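Local structure of aspartate aminotransferase (Rhodobacter sphaeroides, 3NRA) at residues 40-45 with 388-393; 134-139 with 188-193; 338-343 with 382-387; 360-365 with 395-400. The protein probably catalyses pyridoxal-phosphate-dependent transfer of the amino group of L-aspartate to 2-oxoglutarate, giving oxaloacetate and L-glutamate. All coordinates share one frame; numbering follows the deposited sequence.

Contact 1: 40-45 with 388-393; sequences RPVDFS and HEAAVA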
loop_
_atom_site.group_PDB
_atom_site.type_symbol
_atom_site.label_atom_id
_atom_site.label_comp_id
_atom_site.label_asym_id
_atom_site.label_seq_id
_atom_site.Cartn_x
_atom_site.Cartn_y
_atom_site.Cartn_z
ATOM N N ARG B 40 11.384 6.823 -32.864
ATOM C CA ARG B 40 10.657 5.977 -31.908
ATOM C C ARG B 40 10.421 6.752 -30.604
ATOM O O ARG B 40 11.356 7.282 -30.047
ATOM C CB ARG B 40 11.430 4.688 -31.611
ATOM C CG ARG B 40 10.665 3.688 -30.704
ATOM C CD ARG B 40 11.495 2.374 -30.448
ATOM N NE ARG B 40 11.787 1.638 -31.696
ATOM C CZ ARG B 40 10.979 0.731 -32.283
ATOM N NH1 ARG B 40 9.786 0.394 -31.751
ATOM N NH2 ARG B 40 11.368 0.151 -33.423
ATOM N N PRO B 41 9.151 6.836 -30.141
ATOM C CA PRO B 41 8.880 7.500 -28.871
ATOM C C PRO B 41 9.612 6.845 -27.713
ATOM O O PRO B 41 9.719 5.626 -27.672
ATOM C CB PRO B 41 7.366 7.307 -28.681
ATOM C CG PRO B 41 6.839 7.013 -30.007
ATOM C CD PRO B 41 7.913 6.434 -30.829
ATOM N N VAL B 42 10.093 7.648 -26.779
ATOM C CA VAL B 42 10.691 7.138 -25.560
ATOM C C VAL B 42 10.063 7.859 -24.414
ATOM O O VAL B 42 9.998 9.087 -24.399
ATOM C CB VAL B 42 12.219 7.336 -25.539
ATOM C CG1 VAL B 42 12.804 6.831 -24.229
ATOM C CG2 VAL B 42 12.884 6.588 -26.742
ATOM N N ASP B 43 9.549 7.092 -23.466
ATOM C CA ASP B 43 9.027 7.634 -22.213
ATOM C C ASP B 43 10.117 7.523 -21.139
ATOM O O ASP B 43 10.309 6.460 -20.549
ATOM C CB ASP B 43 7.780 6.840 -21.803
ATOM C CG ASP B 43 7.136 7.366 -20.524
ATOM O OD1 ASP B 43 7.731 8.237 -19.827
ATOM O OD2 ASP B 43 6.053 6.878 -20.202
ATOM N N PHE B 44 10.827 8.627 -20.894
ATOM C CA PHE B 44 11.911 8.660 -19.891
ATOM C C PHE B 44 11.373 8.904 -18.467
ATOM O O PHE B 44 12.177 9.118 -17.533
ATOM C CB PHE B 44 12.928 9.788 -20.197
ATOM C CG PHE B 44 13.774 9.563 -21.394
ATOM C CD1 PHE B 44 14.801 8.622 -21.372
ATOM C CD2 PHE B 44 13.656 10.385 -22.510
ATOM C CE1 PHE B 44 15.641 8.475 -22.434
ATOM C CE2 PHE B 44 14.487 10.200 -23.608
ATOM C CZ PHE B 44 15.491 9.249 -23.553
ATOM N N SER B 45 10.042 8.906 -18.280
ATOM C CA SER B 45 9.480 9.166 -16.946
ATOM C C SER B 45 9.738 8.015 -15.975
ATOM O O SER B 45 9.844 8.236 -14.788
ATOM C CB SER B 45 7.977 9.510 -17.016
ATOM O OG SER B 45 7.191 8.379 -17.305
ATOM N N HIS B 388 18.789 1.142 -25.567
ATOM C CA HIS B 388 19.999 1.955 -25.778
ATOM C C HIS B 388 19.872 2.861 -26.991
ATOM O O HIS B 388 20.055 4.052 -26.897
ATOM C CB HIS B 388 21.227 1.044 -25.964
ATOM C CG HIS B 388 22.537 1.774 -25.991
ATOM N ND1 HIS B 388 23.569 1.473 -25.127
ATOM C CD2 HIS B 388 22.995 2.773 -26.784
ATOM C CE1 HIS B 388 24.593 2.274 -25.366
ATOM N NE2 HIS B 388 24.276 3.064 -26.372
ATOM N N GLU B 389 19.610 2.278 -28.136
ATOM C CA GLU B 389 19.574 3.046 -29.369
ATOM C C GLU B 389 18.399 4.031 -29.393
ATOM O O GLU B 389 18.570 5.173 -29.797
ATOM C CB GLU B 389 19.532 2.113 -30.573
ATOM C CG GLU B 389 20.855 1.342 -30.743
ATOM C CD GLU B 389 20.924 0.568 -32.035
ATOM O OE1 GLU B 389 19.860 0.427 -32.713
ATOM O OE2 GLU B 389 22.045 0.113 -32.396
ATOM N N ALA B 390 17.216 3.578 -28.959
ATOM C CA ALA B 390 16.031 4.461 -28.885
ATOM C C ALA B 390 16.298 5.652 -27.952
ATOM O O ALA B 390 16.028 6.775 -28.313
ATOM C CB ALA B 390 14.821 3.702 -28.454
ATOM N N ALA B 391 16.955 5.399 -26.826
ATOM C CA ALA B 391 17.271 6.446 -25.857
ATOM C C ALA B 391 18.216 7.504 -26.438
ATOM O O ALA B 391 18.022 8.698 -26.240
ATOM C CB ALA B 391 17.892 5.821 -24.574
ATOM N N VAL B 392 19.241 7.048 -27.150
ATOM C CA VAL B 392 20.226 7.942 -27.734
ATOM C C VAL B 392 19.583 8.819 -28.832
ATOM O O VAL B 392 19.722 10.033 -28.786
ATOM C CB VAL B 392 21.435 7.159 -28.294
ATOM C CG1 VAL B 392 22.290 8.046 -29.170
ATOM C CG2 VAL B 392 22.265 6.546 -27.125
ATOM N N ALA B 393 18.839 8.178 -29.765
ATOM C CA ALA B 393 18.028 8.885 -30.797
ATOM C C ALA B 393 17.054 9.890 -30.192
ATOM O O ALA B 393 16.941 10.979 -30.691
ATOM C CB ALA B 393 17.262 7.883 -31.688
HETATM O O HOH W 1 14.057 7.164 -30.332
#
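Across from Ala390 and Ala391, in the first turn of helix 388-404, the extended chain of Arg40 to Asp43, with Phe44 just past its end, passes so closely that the CA atoms of Arg40 and Ala390 are 6.3 Å apart and those of Val42 and Ala391 6.6 Å. This is helix-on-sheet packing in the small domain of a class I aminotransferase: strand 42-43 is an outermost strand of the four-stranded mixed sheet, and the long C-terminal helix lies over it. Two alanines suit the place because their short side chains let helix and strand approach. Val42 fills the junction with both branches. Its CG1 is anti to the backbone N (chi1 178°) and turns to the Phe44 ring, resting over the ring centre 3.6 Å above the plane. The other methyl, CG2, is directed at the helix, 3.9 Å from Ala390 CB and 3.5 Å from Ala390 O. Phe44 meets the helix with its edge: Ala391 O lies near the ring plane, 3.7 Å from CZ, while CE1 touches Ala391 CB. Gln386 and Ala394 also pack against this ring. At the exposed end the aliphatic part of Arg40 lies beside the helix, CD touching Ala390 CB. Here the only polar bridge between the two segments is water 1, which donates to Arg40 O at 2.7 Å and to Ala390 O at 2.8 Å.

Contact 2: 134-139 with 188-193; sequences PDYFAN and PNNPAG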
loop_
_atom_site.group_PDB
_atom_site.type_symbol
_atom_site.label_atom_id
_atom_site.label_comp_id
_atom_site.label_asym_id
_atom_site.label_seq_id
_atom_site.Cartn_x
_atom_site.Cartn_y
_atom_site.Cartn_z
ATOM N N PRO B 134 17.271 19.647 -4.793
ATOM C CA PRO B 134 16.228 18.755 -5.251
ATOM C C PRO B 134 16.295 17.380 -4.610
ATOM O O PRO B 134 17.395 16.902 -4.251
ATOM C CB PRO B 134 16.509 18.660 -6.733
ATOM C CG PRO B 134 17.985 18.804 -6.809
ATOM C CD PRO B 134 18.281 19.856 -5.846
ATOM N N ASP B 135 15.125 16.736 -4.462
ATOM C CA ASP B 135 15.076 15.350 -4.057
ATOM C C ASP B 135 13.717 14.713 -4.482
ATOM O O ASP B 135 12.903 15.324 -5.192
ATOM C CB ASP B 135 15.308 15.240 -2.528
ATOM C CG ASP B 135 16.017 13.934 -2.109
ATOM O OD1 ASP B 135 15.758 12.891 -2.733
ATOM O OD2 ASP B 135 16.773 13.942 -1.104
ATOM N N TYR B 136 13.520 13.479 -4.078
ATOM C CA TYR B 136 12.441 12.640 -4.566
ATOM C C TYR B 136 11.075 13.327 -4.393
ATOM O O TYR B 136 10.826 14.001 -3.376
ATOM C CB TYR B 136 12.494 11.315 -3.789
ATOM C CG TYR B 136 11.482 10.296 -4.172
ATOM C CD1 TYR B 136 11.565 9.626 -5.397
ATOM C CD2 TYR B 136 10.498 9.893 -3.276
ATOM C CE1 TYR B 136 10.654 8.646 -5.744
ATOM C CE2 TYR B 136 9.593 8.925 -3.615
ATOM C CZ TYR B 136 9.692 8.288 -4.863
ATOM O OH TYR B 136 8.794 7.310 -5.218
ATOM N N PHE B 137 10.208 13.162 -5.400
ATOM C CA PHE B 137 8.908 13.895 -5.496
ATOM C C PHE B 137 8.038 13.733 -4.249
ATOM O O PHE B 137 7.362 14.676 -3.821
ATOM C CB PHE B 137 8.115 13.481 -6.785
ATOM C CG PHE B 137 7.156 12.316 -6.575
ATOM C CD1 PHE B 137 7.615 11.011 -6.554
ATOM C CD2 PHE B 137 5.791 12.546 -6.331
ATOM C CE1 PHE B 137 6.739 9.936 -6.261
ATOM C CE2 PHE B 137 4.922 11.483 -6.072
ATOM C CZ PHE B 137 5.407 10.175 -6.039
ATOM N N ALA B 138 8.087 12.553 -3.638
ATOM C CA ALA B 138 7.207 12.249 -2.488
ATOM C C ALA B 138 7.653 12.918 -1.159
ATOM O O ALA B 138 6.861 13.047 -0.258
ATOM C CB ALA B 138 7.063 10.714 -2.304
ATOM N N ASN B 139 8.914 13.331 -1.065
ATOM C CA ASN B 139 9.511 13.713 0.229
ATOM C C ASN B 139 8.826 14.929 0.866
ATOM O O ASN B 139 8.315 14.842 1.977
ATOM C CB ASN B 139 11.039 13.945 0.084
ATOM C CG ASN B 139 11.812 12.643 -0.187
ATOM O OD1 ASN B 139 11.215 11.603 -0.378
ATOM N ND2 ASN B 139 13.161 12.715 -0.185
ATOM N N PRO B 188 21.709 7.054 -4.025
ATOM C CA PRO B 188 21.911 8.200 -4.876
ATOM C C PRO B 188 20.683 9.112 -4.955
ATOM O O PRO B 188 19.519 8.638 -4.853
ATOM C CB PRO B 188 22.181 7.577 -6.235
ATOM C CG PRO B 188 21.417 6.332 -6.226
ATOM C CD PRO B 188 21.677 5.817 -4.826
ATOM N N ASN B 189 20.951 10.416 -5.101
ATOM C CA ASN B 189 19.921 11.412 -5.282
ATOM C C ASN B 189 19.042 11.114 -6.491
ATOM O O ASN B 189 19.548 10.773 -7.581
ATOM C CB ASN B 189 20.554 12.787 -5.420
ATOM C CG ASN B 189 19.530 13.883 -5.583
ATOM O OD1 ASN B 189 19.286 14.357 -6.705
ATOM N ND2 ASN B 189 18.947 14.320 -4.470
ATOM N N ASN B 190 17.744 11.094 -6.251
ATOM C CA ASN B 190 16.739 11.181 -7.293
ATOM C C ASN B 190 16.249 12.618 -7.168
ATOM O O ASN B 190 15.680 12.973 -6.149
ATOM C CB ASN B 190 15.608 10.154 -7.005
ATOM C CG ASN B 190 14.495 10.144 -8.068
ATOM O OD1 ASN B 190 14.311 11.108 -8.835
ATOM N ND2 ASN B 190 13.707 9.054 -8.077
ATOM N N PRO B 191 16.484 13.461 -8.184
ATOM C CA PRO B 191 16.634 13.203 -9.600
ATOM C C PRO B 191 18.055 13.245 -10.209
ATOM O O PRO B 191 18.201 12.923 -11.392
ATOM C CB PRO B 191 15.849 14.361 -10.196
ATOM C CG PRO B 191 16.217 15.507 -9.290
ATOM C CD PRO B 191 16.263 14.916 -7.935
ATOM N N ALA B 192 19.057 13.723 -9.472
ATOM C CA ALA B 192 20.365 14.093 -10.095
ATOM C C ALA B 192 21.332 12.879 -10.331
ATOM O O ALA B 192 22.232 12.947 -11.169
ATOM C CB ALA B 192 21.054 15.183 -9.272
ATOM N N GLY B 193 21.153 11.803 -9.567
ATOM C CA GLY B 193 21.998 10.580 -9.707
ATOM C C GLY B 193 23.360 10.688 -9.045
ATOM O O GLY B 193 24.198 9.798 -9.196
HETATM O O HOH W 2 19.377 13.470 -1.609
#
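Asn189 and Asn190 present differently turned amides to Pro134 and Tyr136, one meeting backbone and the other a tyrosine ring. Both segments follow neighbouring parallel strands, 128-133 and 182-186, of the seven-stranded sheet in the large domain; the first runs on into helix 137-145, the second is a loop. They lie at the C-terminal ends of the strands, where fold-type I aminotransferases build the cofactor site. The Asn189 amide, carried out with CG anti to the backbone N, points its ND2 at Pro134 O (3.0 Å, 161° at the hydrogen). The acceptor lies in the amide plane, yet the donor is tilted out of the carbonyl plane. On its other side, OD1 accepts from Ala192 N in an Asx motif that shapes its own loop. Replacing Asn189 with an alanine would probably leave both Pro134 O and Ala192 N without these partners and free the two segments to shift against each other. The Asp135 carboxylate crosses this amide with planes 52° apart; its OD1 accepts from Tyr136 N and from Ser186 OG. Asn190 meets Tyr136 at the ring edge, ND2 3.5 Å from CD1, with amide and ring planes 66° apart. The hydrogen bonds of this pair go to other partners: Asn190 ND2 donates to O3 of the pyridoxal-lysine at position 253, OD1 is held by Arg381, and Tyr136 OH bonds to Gln112. Prolines, each following a cis peptide bond, close the apolar side, where Pro134 CB rests 3.9 Å from Pro191 CD.

Contact 3: 338-343 with 382-387; sequences SYLFPR and LNFSQD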
loop_
_atom_site.group_PDB
_atom_site.type_symbol
_atom_site.label_atom_id
_atom_site.label_comp_id
_atom_site.label_asym_id
_atom_site.label_seq_id
_atom_site.Cartn_x
_atom_site.Cartn_y
_atom_site.Cartn_z
ATOM N N SER B 338 19.697 5.181 -12.454
ATOM C CA SER B 338 19.469 5.474 -13.874
ATOM C C SER B 338 18.766 6.828 -14.119
ATOM O O SER B 338 17.997 6.961 -15.094
ATOM C CB SER B 338 18.656 4.343 -14.508
ATOM O OG SER B 338 19.140 3.088 -14.086
ATOM N N TYR B 339 19.051 7.835 -13.271
ATOM C CA TYR B 339 18.543 9.195 -13.484
ATOM C C TYR B 339 19.625 10.179 -13.981
ATOM O O TYR B 339 20.745 10.174 -13.494
ATOM C CB TYR B 339 17.928 9.728 -12.219
ATOM C CG TYR B 339 16.718 8.957 -11.795
ATOM C CD1 TYR B 339 15.622 8.789 -12.667
ATOM C CD2 TYR B 339 16.642 8.387 -10.527
ATOM C CE1 TYR B 339 14.500 8.080 -12.277
ATOM C CE2 TYR B 339 15.528 7.669 -10.137
ATOM C CZ TYR B 339 14.456 7.514 -11.028
ATOM O OH TYR B 339 13.351 6.783 -10.655
ATOM N N LEU B 340 19.279 10.960 -15.010
ATOM C CA LEU B 340 20.020 12.146 -15.417
ATOM C C LEU B 340 19.115 13.374 -15.259
ATOM O O LEU B 340 17.912 13.337 -15.605
ATOM C CB LEU B 340 20.435 12.058 -16.866
ATOM C CG LEU B 340 21.625 11.229 -17.306
ATOM C CD1 LEU B 340 21.415 10.764 -18.780
ATOM C CD2 LEU B 340 22.895 12.010 -17.185
ATOM N N PHE B 341 19.705 14.470 -14.822
ATOM C CA PHE B 341 18.982 15.685 -14.549
ATOM C C PHE B 341 19.671 16.889 -15.243
ATOM O O PHE B 341 20.298 17.713 -14.594
ATOM C CB PHE B 341 18.928 15.849 -13.040
ATOM C CG PHE B 341 17.898 16.801 -12.557
ATOM C CD1 PHE B 341 16.559 16.642 -12.897
ATOM C CD2 PHE B 341 18.243 17.806 -11.661
ATOM C CE1 PHE B 341 15.606 17.483 -12.399
ATOM C CE2 PHE B 341 17.282 18.662 -11.173
ATOM C CZ PHE B 341 15.953 18.486 -11.537
ATOM N N PRO B 342 19.550 16.979 -16.582
ATOM C CA PRO B 342 20.145 18.093 -17.279
ATOM C C PRO B 342 19.458 19.436 -17.003
ATOM O O PRO B 342 18.232 19.502 -16.930
ATOM C CB PRO B 342 20.001 17.701 -18.742
ATOM C CG PRO B 342 18.932 16.746 -18.769
ATOM C CD PRO B 342 19.089 15.968 -17.524
ATOM N N ARG B 343 20.270 20.471 -16.790
ATOM C CA ARG B 343 19.804 21.844 -16.690
ATOM C C ARG B 343 19.869 22.454 -18.063
ATOM O O ARG B 343 20.936 22.528 -18.662
ATOM C CB ARG B 343 20.685 22.638 -15.724
ATOM C CG ARG B 343 20.094 23.964 -15.318
ATOM C CD ARG B 343 21.003 24.738 -14.367
ATOM N NE ARG B 343 22.289 25.034 -15.002
ATOM C CZ ARG B 343 23.267 25.728 -14.444
ATOM N NH1 ARG B 343 23.142 26.246 -13.220
ATOM N NH2 ARG B 343 24.377 25.909 -15.110
ATOM N N LEU B 382 15.434 12.498 -16.686
ATOM C CA LEU B 382 15.326 11.355 -17.560
ATOM C C LEU B 382 15.624 10.122 -16.766
ATOM O O LEU B 382 16.627 10.070 -16.088
ATOM C CB LEU B 382 16.333 11.471 -18.690
ATOM C CG LEU B 382 15.955 12.393 -19.859
ATOM C CD1 LEU B 382 15.997 13.830 -19.442
ATOM C CD2 LEU B 382 16.890 12.153 -21.067
ATOM N N ASN B 383 14.775 9.111 -16.865
ATOM C CA ASN B 383 15.174 7.772 -16.457
ATOM C C ASN B 383 15.716 7.055 -17.690
ATOM O O ASN B 383 14.954 6.738 -18.609
ATOM C CB ASN B 383 13.991 6.997 -15.822
ATOM C CG ASN B 383 14.386 5.586 -15.356
ATOM O OD1 ASN B 383 15.133 4.883 -16.038
ATOM N ND2 ASN B 383 13.860 5.166 -14.196
ATOM N N PHE B 384 17.021 6.789 -17.704
ATOM C CA PHE B 384 17.666 6.221 -18.885
ATOM C C PHE B 384 17.817 4.694 -18.869
ATOM O O PHE B 384 18.518 4.135 -19.713
ATOM C CB PHE B 384 19.030 6.926 -19.188
ATOM C CG PHE B 384 20.077 6.758 -18.117
ATOM C CD1 PHE B 384 20.946 5.668 -18.131
ATOM C CD2 PHE B 384 20.253 7.738 -17.145
ATOM C CE1 PHE B 384 21.957 5.533 -17.152
ATOM C CE2 PHE B 384 21.238 7.622 -16.193
ATOM C CZ PHE B 384 22.102 6.499 -16.195
ATOM N N SER B 385 17.098 4.003 -17.993
ATOM C CA SER B 385 16.987 2.537 -18.116
ATOM C C SER B 385 16.005 2.212 -19.239
ATOM O O SER B 385 14.833 1.893 -19.005
ATOM C CB SER B 385 16.600 1.886 -16.796
ATOM O OG SER B 385 16.672 0.480 -16.901
ATOM N N GLN B 386 16.522 2.332 -20.470
ATOM C CA GLN B 386 15.740 2.324 -21.701
ATOM C C GLN B 386 16.447 1.461 -22.718
ATOM O O GLN B 386 17.611 1.051 -22.511
ATOM C CB GLN B 386 15.629 3.732 -22.279
ATOM C CG GLN B 386 14.989 4.791 -21.342
ATOM C CD GLN B 386 13.539 4.502 -21.030
ATOM O OE1 GLN B 386 12.808 3.841 -21.835
ATOM N NE2 GLN B 386 13.086 4.971 -19.846
ATOM N N ASP B 387 15.770 1.207 -23.837
ATOM C CA ASP B 387 16.438 0.694 -25.024
ATOM C C ASP B 387 17.568 1.670 -25.401
ATOM O O ASP B 387 17.332 2.854 -25.499
ATOM C CB ASP B 387 15.456 0.550 -26.185
ATOM C CG ASP B 387 16.137 0.078 -27.477
ATOM O OD1 ASP B 387 16.264 -1.156 -27.672
ATOM O OD2 ASP B 387 16.531 0.933 -28.307
HETATM O O HOH W 3 11.596 6.293 -12.482
#
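Over one face of the Phe384 ring sits Ser338 CA, a CH-pi contact 3.8 Å from the centroid, while Tyr339 O and Leu340 N lie in plane at the ring edge. Phe384 CG stands between its own backbone N and carbonyl carbon (chi1 64°), which folds the ring back over Ser338; Leu340 CD1 packs 3.6 Å from Phe384 CD2. The Tyr339 ring has Leu382 O at its edge, and the Asn383 amide stands nearly upright to it, the planes 81° apart and ND2 3.5 Å from CE1. Between these side chains runs an antiparallel pairing of strands 339-340 and 380-383 in the small-domain sheet. Leu340 and Leu382 form a hydrogen-bonded pair, N to O both ways; Tyr339 and Asn383 are the next, non-hydrogen-bonded pair, and Phe384 N to Ser338 O, 2.8 Å, continues the pattern. The leucines suit the apolar side turned to helices 304-324 and 388-404, whereas Tyr339 and Asn383 share the polar side facing the cofactor. There Tyr339 OH bonds to NZ of the pyridoxal-lysine at position 253 and to water 3; the same water accepts from Asn383 ND2. Asn383 OD1 receives Ser385 N at 2.9 Å in an Asx turn.

Contact 4: 360-365 with 395-400; sequences LQAGVV and ARRIVT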
loop_
_atom_site.group_PDB
_atom_site.type_symbol
_atom_site.label_atom_id
_atom_site.label_comp_id
_atom_site.label_asym_id
_atom_site.label_seq_id
_atom_site.Cartn_x
_atom_site.Cartn_y
_atom_site.Cartn_z
ATOM N N LEU B 360 5.068 16.637 -27.818
ATOM C CA LEU B 360 4.380 16.951 -29.101
ATOM C C LEU B 360 5.273 16.770 -30.337
ATOM O O LEU B 360 4.864 16.137 -31.314
ATOM C CB LEU B 360 3.858 18.382 -29.083
ATOM C CG LEU B 360 2.675 18.627 -29.999
ATOM C CD1 LEU B 360 1.402 18.170 -29.286
ATOM C CD2 LEU B 360 2.583 20.115 -30.414
ATOM N N GLN B 361 6.494 17.296 -30.283
ATOM C CA GLN B 361 7.364 17.393 -31.485
ATOM C C GLN B 361 8.526 16.369 -31.549
ATOM O O GLN B 361 9.173 16.264 -32.581
ATOM C CB GLN B 361 7.944 18.808 -31.576
ATOM C CG GLN B 361 6.884 19.899 -31.760
ATOM C CD GLN B 361 7.482 21.172 -32.289
ATOM O OE1 GLN B 361 8.337 21.802 -31.631
ATOM N NE2 GLN B 361 7.074 21.555 -33.495
ATOM N N ALA B 362 8.813 15.679 -30.430
ATOM C CA ALA B 362 9.865 14.637 -30.366
ATOM C C ALA B 362 9.387 13.271 -29.836
ATOM O O ALA B 362 10.185 12.339 -29.748
ATOM C CB ALA B 362 11.029 15.126 -29.510
ATOM N N GLY B 363 8.119 13.153 -29.464
ATOM C CA GLY B 363 7.625 11.945 -28.791
ATOM C C GLY B 363 8.485 11.543 -27.591
ATOM O O GLY B 363 8.761 10.377 -27.391
ATOM N N VAL B 364 8.934 12.530 -26.819
ATOM C CA VAL B 364 9.733 12.281 -25.628
ATOM C C VAL B 364 8.962 12.750 -24.402
ATOM O O VAL B 364 8.494 13.888 -24.354
ATOM C CB VAL B 364 11.065 13.007 -25.745
ATOM C CG1 VAL B 364 11.778 13.042 -24.444
ATOM C CG2 VAL B 364 11.935 12.329 -26.806
ATOM N N VAL B 365 8.782 11.853 -23.427
ATOM C CA VAL B 365 8.289 12.241 -22.091
ATOM C C VAL B 365 9.476 12.399 -21.172
ATOM O O VAL B 365 10.235 11.446 -20.993
ATOM C CB VAL B 365 7.344 11.166 -21.462
ATOM C CG1 VAL B 365 6.795 11.657 -20.142
ATOM C CG2 VAL B 365 6.183 10.774 -22.449
ATOM N N ALA B 395 17.399 11.408 -27.207
ATOM C CA ALA B 395 18.239 12.466 -26.666
ATOM C C ALA B 395 18.673 13.455 -27.745
ATOM O O ALA B 395 18.714 14.663 -27.490
ATOM C CB ALA B 395 19.466 11.873 -25.968
ATOM N N ARG B 396 18.997 12.952 -28.940
ATOM C CA ARG B 396 19.375 13.832 -30.041
ATOM C C ARG B 396 18.211 14.694 -30.517
ATOM O O ARG B 396 18.407 15.855 -30.885
ATOM C CB ARG B 396 19.964 13.030 -31.190
ATOM C CG ARG B 396 21.323 12.451 -30.823
ATOM C CD ARG B 396 22.096 11.961 -31.985
ATOM N NE ARG B 396 22.260 12.968 -33.034
ATOM C CZ ARG B 396 22.917 12.749 -34.166
ATOM N NH1 ARG B 396 23.531 11.572 -34.373
ATOM N NH2 ARG B 396 22.989 13.707 -35.080
ATOM N N ARG B 397 16.975 14.145 -30.448
ATOM C CA ARG B 397 15.778 14.943 -30.734
ATOM C C ARG B 397 15.583 16.048 -29.665
ATOM O O ARG B 397 15.158 17.173 -29.994
ATOM C CB ARG B 397 14.507 14.052 -30.839
ATOM C CG ARG B 397 14.559 12.992 -31.948
ATOM C CD ARG B 397 13.162 12.501 -32.359
ATOM N NE ARG B 397 12.475 11.787 -31.289
ATOM C CZ ARG B 397 12.722 10.521 -30.927
ATOM N NH1 ARG B 397 13.668 9.776 -31.550
ATOM N NH2 ARG B 397 12.021 9.977 -29.929
ATOM N N ILE B 398 15.887 15.745 -28.402
ATOM C CA ILE B 398 15.748 16.753 -27.334
ATOM C C ILE B 398 16.635 17.948 -27.630
ATOM O O ILE B 398 16.175 19.104 -27.583
ATOM C CB ILE B 398 16.134 16.222 -25.930
ATOM C CG1 ILE B 398 15.171 15.118 -25.477
ATOM C CG2 ILE B 398 16.113 17.401 -24.877
ATOM C CD1 ILE B 398 15.441 14.567 -24.013
ATOM N N VAL B 399 17.911 17.680 -27.942
ATOM C CA VAL B 399 18.881 18.770 -28.126
ATOM C C VAL B 399 18.599 19.572 -29.400
ATOM O O VAL B 399 18.677 20.792 -29.363
ATOM C CB VAL B 399 20.355 18.299 -28.074
ATOM C CG1 VAL B 399 20.660 17.598 -26.720
ATOM C CG2 VAL B 399 20.688 17.434 -29.226
ATOM N N THR B 400 18.182 18.888 -30.489
ATOM C CA THR B 400 17.665 19.554 -31.710
ATOM C C THR B 400 16.540 20.577 -31.365
ATOM O O THR B 400 16.583 21.739 -31.812
ATOM C CB THR B 400 17.117 18.533 -32.725
ATOM O OG1 THR B 400 18.147 17.631 -33.106
ATOM C CG2 THR B 400 16.564 19.235 -33.988
#
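Arg397 clasps the backbone oxygen of Ala362 from the side, giving NE at 2.8 Å and NH2 at 3.0 Å to that one acceptor. The oxygen lies close to the guanidinium plane, and NH2 approaches nearly along the C=O axis whereas NE comes in more steeply, at 130°. A bend at chi3 (-65°) swings the guanidinium edge round to this oxygen. Beneath it the aliphatic base of the arginine packs against the helix end, CB to Ala362 CB at 3.9 Å; alanine is small enough to admit the long side chain. Ala362 is the last residue of helix 351-362, where carbonyls run out of helical partners, and Gly363, at a positive phi (51°) that favours glycine, turns the chain into strand 364-368 beneath the C-terminal helix of the small domain. The cationic group probably also suits the negative pole of the helix end. NH2 has a second acceptor in Arg40 O. A leucine in place of Arg397 would probably leave Ala362 O without the two donors described here, cost Arg40 O its bond from NH2, and untie the helix end from the C-terminal helix. The rest of the contact is looser: Val364 CG1 and Ile398 CD1 make an apolar contact at 4.0 Å, their side chains crossing at about a right angle, and Val364 CG2 lies beside the guanidinium, 3.9 Å from NH2. Arg396, on the helix's exposed side, does not join the contact.

Overall arrangement
Contacts 1, 3 and 4 cluster in the small domain, their centres 9 to 13 Å apart, and all reach its four-stranded sheet, ordered 42-43, 364-368, 380-383, 339-340. Contacts 1 and 4 share helix 388-404, which follows the strand of contact 3 in the chain. Along the sequence contacts 2 and 3 are nested inside the loop closed by contact 1, whereas contact 4 crosses contacts 1 and 3. Contact 2 lies at the ends of strands of the large-domain sheet, about 21 Å from contact 1 and 23 Å from contact 4 between centres, but it touches contact 3, where Asn190 meets Tyr339. The domains thus meet at the pyridoxal-lysine adduct, to which both residues are hydrogen-bonded.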